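Local coordinates for 2,3-dihydroxybenzoate-AMP ligase (PDB 1MDB), which is a two-domain enzyme of the AMP-binding family, in the ANL clan, modelled here with adenosine monophosphate and 2,3-dihydroxy-benzoic acid, at residues A264-E269 against S291-D296; I44-T49 against V253-S258. One frame throughout, in Å; residues are numbered along the deposited sequence.

Contact 1: residues A264-E269 against S291-D296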
# COMPACT_ATOMS: atom_id res chain seq x y z
N ALA A 264 0.36 18.75 1.87
CA ALA A 264 1.69 18.25 1.53
C ALA A 264 2.72 19.24 0.98
O ALA A 264 3.88 19.20 1.38
CB ALA A 264 1.56 17.07 0.56
N PHE A 265 2.31 20.11 0.06
CA PHE A 265 3.25 21.07 -0.52
C PHE A 265 3.96 21.94 0.51
O PHE A 265 5.19 21.99 0.52
CB PHE A 265 2.53 21.92 -1.58
CG PHE A 265 2.31 21.21 -2.89
CD1 PHE A 265 2.31 19.81 -2.95
CD2 PHE A 265 2.07 21.92 -4.06
CE1 PHE A 265 2.08 19.14 -4.15
CE2 PHE A 265 1.84 21.26 -5.27
CZ PHE A 265 1.84 19.86 -5.31
N PRO A 266 3.22 22.63 1.38
CA PRO A 266 3.89 23.47 2.38
C PRO A 266 4.90 22.64 3.18
O PRO A 266 6.00 23.08 3.46
CB PRO A 266 2.74 23.97 3.25
CG PRO A 266 1.59 24.01 2.29
CD PRO A 266 1.75 22.73 1.52
N LEU A 267 4.50 21.41 3.51
CA LEU A 267 5.34 20.49 4.27
C LEU A 267 6.61 20.14 3.50
O LEU A 267 7.68 19.99 4.07
CB LEU A 267 4.56 19.21 4.58
CG LEU A 267 4.07 18.90 6.00
CD1 LEU A 267 4.22 20.10 6.93
CD2 LEU A 267 2.63 18.43 5.92
N ILE A 268 6.49 20.00 2.18
CA ILE A 268 7.64 19.66 1.37
C ILE A 268 8.64 20.82 1.37
O ILE A 268 9.85 20.62 1.50
CB ILE A 268 7.21 19.32 -0.07
CG1 ILE A 268 6.34 18.06 -0.04
CG2 ILE A 268 8.43 19.10 -0.95
CD1 ILE A 268 5.82 17.61 -1.39
N GLU A 269 8.13 22.04 1.23
CA GLU A 269 9.00 23.21 1.22
C GLU A 269 9.53 23.54 2.62
O GLU A 269 10.72 23.81 2.80
CB GLU A 269 8.25 24.43 0.67
CG GLU A 269 8.87 25.76 1.07
CD GLU A 269 8.32 26.93 0.27
OE1 GLU A 269 7.10 26.96 0.01
OE2 GLU A 269 9.12 27.82 -0.07
N SER A 291 1.36 22.95 -10.94
CA SER A 291 1.39 23.95 -12.00
C SER A 291 0.62 25.21 -11.63
O SER A 291 0.76 26.24 -12.27
CB SER A 291 0.82 23.35 -13.29
OG SER A 291 1.52 22.16 -13.66
N SER A 292 -0.20 25.13 -10.59
CA SER A 292 -0.97 26.29 -10.16
C SER A 292 -0.50 26.82 -8.80
O SER A 292 -0.79 27.96 -8.43
CB SER A 292 -2.45 25.93 -10.08
OG SER A 292 -2.67 24.96 -9.08
N ARG A 293 0.21 25.98 -8.06
CA ARG A 293 0.72 26.36 -6.74
C ARG A 293 2.10 27.01 -6.87
O ARG A 293 2.84 26.72 -7.81
CB ARG A 293 0.82 25.12 -5.84
CG ARG A 293 -0.50 24.40 -5.60
CD ARG A 293 -1.11 24.76 -4.25
NE ARG A 293 -0.15 24.54 -3.17
CZ ARG A 293 -0.42 24.73 -1.88
NH1 ARG A 293 -1.62 25.13 -1.49
NH2 ARG A 293 0.53 24.53 -0.97
N ARG A 294 2.44 27.88 -5.93
CA ARG A 294 3.73 28.56 -5.94
C ARG A 294 4.67 28.00 -4.90
O ARG A 294 5.70 28.60 -4.58
CB ARG A 294 3.54 30.07 -5.71
CG ARG A 294 2.72 30.78 -6.79
CD ARG A 294 3.30 32.15 -7.12
NE ARG A 294 2.67 32.73 -8.31
CZ ARG A 294 3.13 33.80 -8.95
NH1 ARG A 294 4.24 34.41 -8.54
NH2 ARG A 294 2.49 34.26 -10.02
N ASP A 295 4.34 26.83 -4.35
CA ASP A 295 5.19 26.21 -3.35
C ASP A 295 6.49 25.79 -3.99
O ASP A 295 6.54 25.54 -5.19
CB ASP A 295 4.51 24.99 -2.74
CG ASP A 295 3.26 25.35 -1.97
OD1 ASP A 295 2.23 25.64 -2.62
OD2 ASP A 295 3.31 25.34 -0.72
N ASP A 296 7.54 25.73 -3.18
CA ASP A 296 8.87 25.33 -3.66
C ASP A 296 9.14 23.88 -3.30
O ASP A 296 9.56 23.56 -2.18
CB ASP A 296 9.92 26.25 -3.04
CG ASP A 296 11.32 25.72 -3.21
OD1 ASP A 296 11.60 25.08 -4.25
OD2 ASP A 296 12.16 25.96 -2.31
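Phe265 sets CG beside its own backbone N, and Arg293, bent at chi2 (-100°) and again at chi3, folds its chain back past that ring. NE of Arg293 comes within 3.5 Å of Phe265 CD2, with the guanidinium and ring planes 72° apart, so the two groups are far from stacked. Farther out, Arg293 NH2 reaches Phe265 CB at 3.3 Å and also touches Pro266 CD, while Pro266 CG lies in the guanidinium plane at its edge. The Asp295 carboxylate lies against Phe265 CB and the Pro266 ring, its CG 3.5 Å from Phe265 CB. At the far end the extended Glu269 chain crosses Asp296 at about a right angle, and Asp296 N gives Glu269 OE1 a weak but straight hydrogen bond of 3.4 Å (169°). Like charges gather here, Glu269 OE1 near Asp295 OD2 and Glu269 OE2 near Asp296 OD2, which probably raises the cost of keeping all three acids charged. Asp296 OD1 accepts from Ser298 N. Asp262 forms a salt bridge with Arg293 NH1, and the rings of Trp286 and Phe265 meet edge-to-face. The contact is surface packing in an alpha/beta fold: helix 261-271 lies against the loop leading from helix 280-292 toward strand 302-306.

Contact 2: residues I44-T49 against V253-S258; sequences ITCGNT and VVLSPS
Leu255 lays its CD1 methyl against two residues of the neighbouring strand, 3.7 Å from Ile44 CG2 and 3.9 Å from Cys46 CB. The torsion that turns Leu255 CG beside its backbone N (chi1 -53°) also brings that carbon near Thr45 O. Between the strands Thr45 is held twice: its N donates to Val253 O at 2.7 Å, and its O accepts from Leu255 N at 2.8 Å. The CA of Ile44 adds a CA-H...O contact to Val253 O. Side chains of Ile44 and Val253 share one sheet face, covered by helices 86-98 and 242-248; those of Thr45 and Val254 share the other, where Leu267 of helix 261-271 packs on Val254. Thr45 OG1 is hydrogen-bonded to His50 ND1 and Arg252 NH1. Past the paired region the first strand reverses in a type II' turn from Cys46 to Thr49, with Gly47 at positive phi (65°). Cys46 O takes both Thr49 N and Thr49 OG1, the hydroxyl 2.8 Å away on a lone pair. Two neighbouring strands, 42-46 and 252-255, thus run parallel in the large mixed sheet of the AMP-binding domain, the first also forming a beta hairpin with strand 49-52.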
# COMPACT_ATOMS: atom_id res chain seq x y z
N ILE A 44 10.64 11.32 13.73
CA ILE A 44 9.30 11.65 13.28
C ILE A 44 8.94 13.11 13.49
O ILE A 44 9.21 13.68 14.55
CB ILE A 44 8.27 10.81 14.04
CG1 ILE A 44 8.58 9.33 13.86
CG2 ILE A 44 6.87 11.17 13.59
CD1 ILE A 44 7.90 8.45 14.89
N THR A 45 8.33 13.71 12.48
CA THR A 45 7.89 15.09 12.54
C THR A 45 6.41 15.15 12.22
O THR A 45 5.95 14.54 11.26
CB THR A 45 8.65 15.96 11.54
OG1 THR A 45 10.02 16.05 11.95
CG2 THR A 45 8.04 17.35 11.47
N CYS A 46 5.66 15.89 13.03
CA CYS A 46 4.23 16.02 12.82
C CYS A 46 3.80 17.41 13.27
O CYS A 46 3.74 17.70 14.47
CB CYS A 46 3.49 14.95 13.63
SG CYS A 46 1.74 14.86 13.27
N GLY A 47 3.50 18.28 12.31
CA GLY A 47 3.14 19.64 12.66
C GLY A 47 4.37 20.25 13.29
O GLY A 47 5.46 20.20 12.72
N ASN A 48 4.22 20.81 14.49
CA ASN A 48 5.34 21.43 15.20
C ASN A 48 6.04 20.48 16.17
O ASN A 48 7.03 20.86 16.79
CB ASN A 48 4.87 22.67 15.96
CG ASN A 48 4.71 23.88 15.05
OD1 ASN A 48 4.01 24.84 15.40
ND2 ASN A 48 5.36 23.85 13.90
N THR A 49 5.54 19.26 16.29
CA THR A 49 6.14 18.28 17.20
C THR A 49 7.19 17.42 16.50
O THR A 49 7.15 17.23 15.29
CB THR A 49 5.07 17.36 17.80
OG1 THR A 49 4.57 16.47 16.79
CG2 THR A 49 3.93 18.18 18.36
N VAL A 253 10.98 11.02 9.13
CA VAL A 253 9.65 10.94 8.55
C VAL A 253 8.81 12.18 8.89
O VAL A 253 8.77 12.62 10.04
CB VAL A 253 8.88 9.69 9.10
CG1 VAL A 253 7.43 9.74 8.67
CG2 VAL A 253 9.55 8.41 8.62
N VAL A 254 8.13 12.73 7.88
CA VAL A 254 7.26 13.87 8.10
C VAL A 254 5.84 13.39 7.86
O VAL A 254 5.56 12.79 6.82
CB VAL A 254 7.53 15.02 7.11
CG1 VAL A 254 6.61 16.17 7.41
CG2 VAL A 254 8.99 15.43 7.18
N LEU A 255 4.94 13.67 8.80
CA LEU A 255 3.57 13.21 8.66
C LEU A 255 2.62 14.26 8.11
O LEU A 255 2.43 15.32 8.71
CB LEU A 255 3.06 12.70 10.01
CG LEU A 255 3.97 11.65 10.66
CD1 LEU A 255 3.50 11.35 12.07
CD2 LEU A 255 3.98 10.40 9.81
N SER A 256 2.01 13.96 6.97
CA SER A 256 1.06 14.88 6.36
C SER A 256 -0.34 14.57 6.86
O SER A 256 -0.73 13.40 6.97
CB SER A 256 1.11 14.78 4.84
OG SER A 256 0.22 15.72 4.24
N PRO A 257 -1.12 15.61 7.18
CA PRO A 257 -2.50 15.57 7.67
C PRO A 257 -3.41 14.82 6.70
O PRO A 257 -4.37 14.16 7.11
CB PRO A 257 -2.88 17.04 7.76
CG PRO A 257 -1.57 17.72 8.03
CD PRO A 257 -0.63 17.01 7.11
N SER A 258 -3.10 14.95 5.42
CA SER A 258 -3.86 14.29 4.36
C SER A 258 -2.97 14.19 3.13
O SER A 258 -1.85 14.71 3.13
CB SER A 258 -5.12 15.10 4.03
OG SER A 258 -4.81 16.25 3.27

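From the N terminus, residues 44-49 come first and wait for residues 253-258, 204 positions later, to close contact 2; the long loop between them holds many helices and strands. Contact 1 opens only afterwards and closes over a short span of 21 residues, so the two are in series and neither encloses the other. Strand 252-255 is followed, after a short loop, by helix 261-271, which carries residues 264-269. The contacts touch where this helix returns over the sheet: Leu267 CD2 lies 3.8 Å from Pro257 CD. Contact 2 pairs the early strand 42-46 with strand 252-255 within the mixed sheet, and contact 1 packs that helix against the loop after helix 280-292.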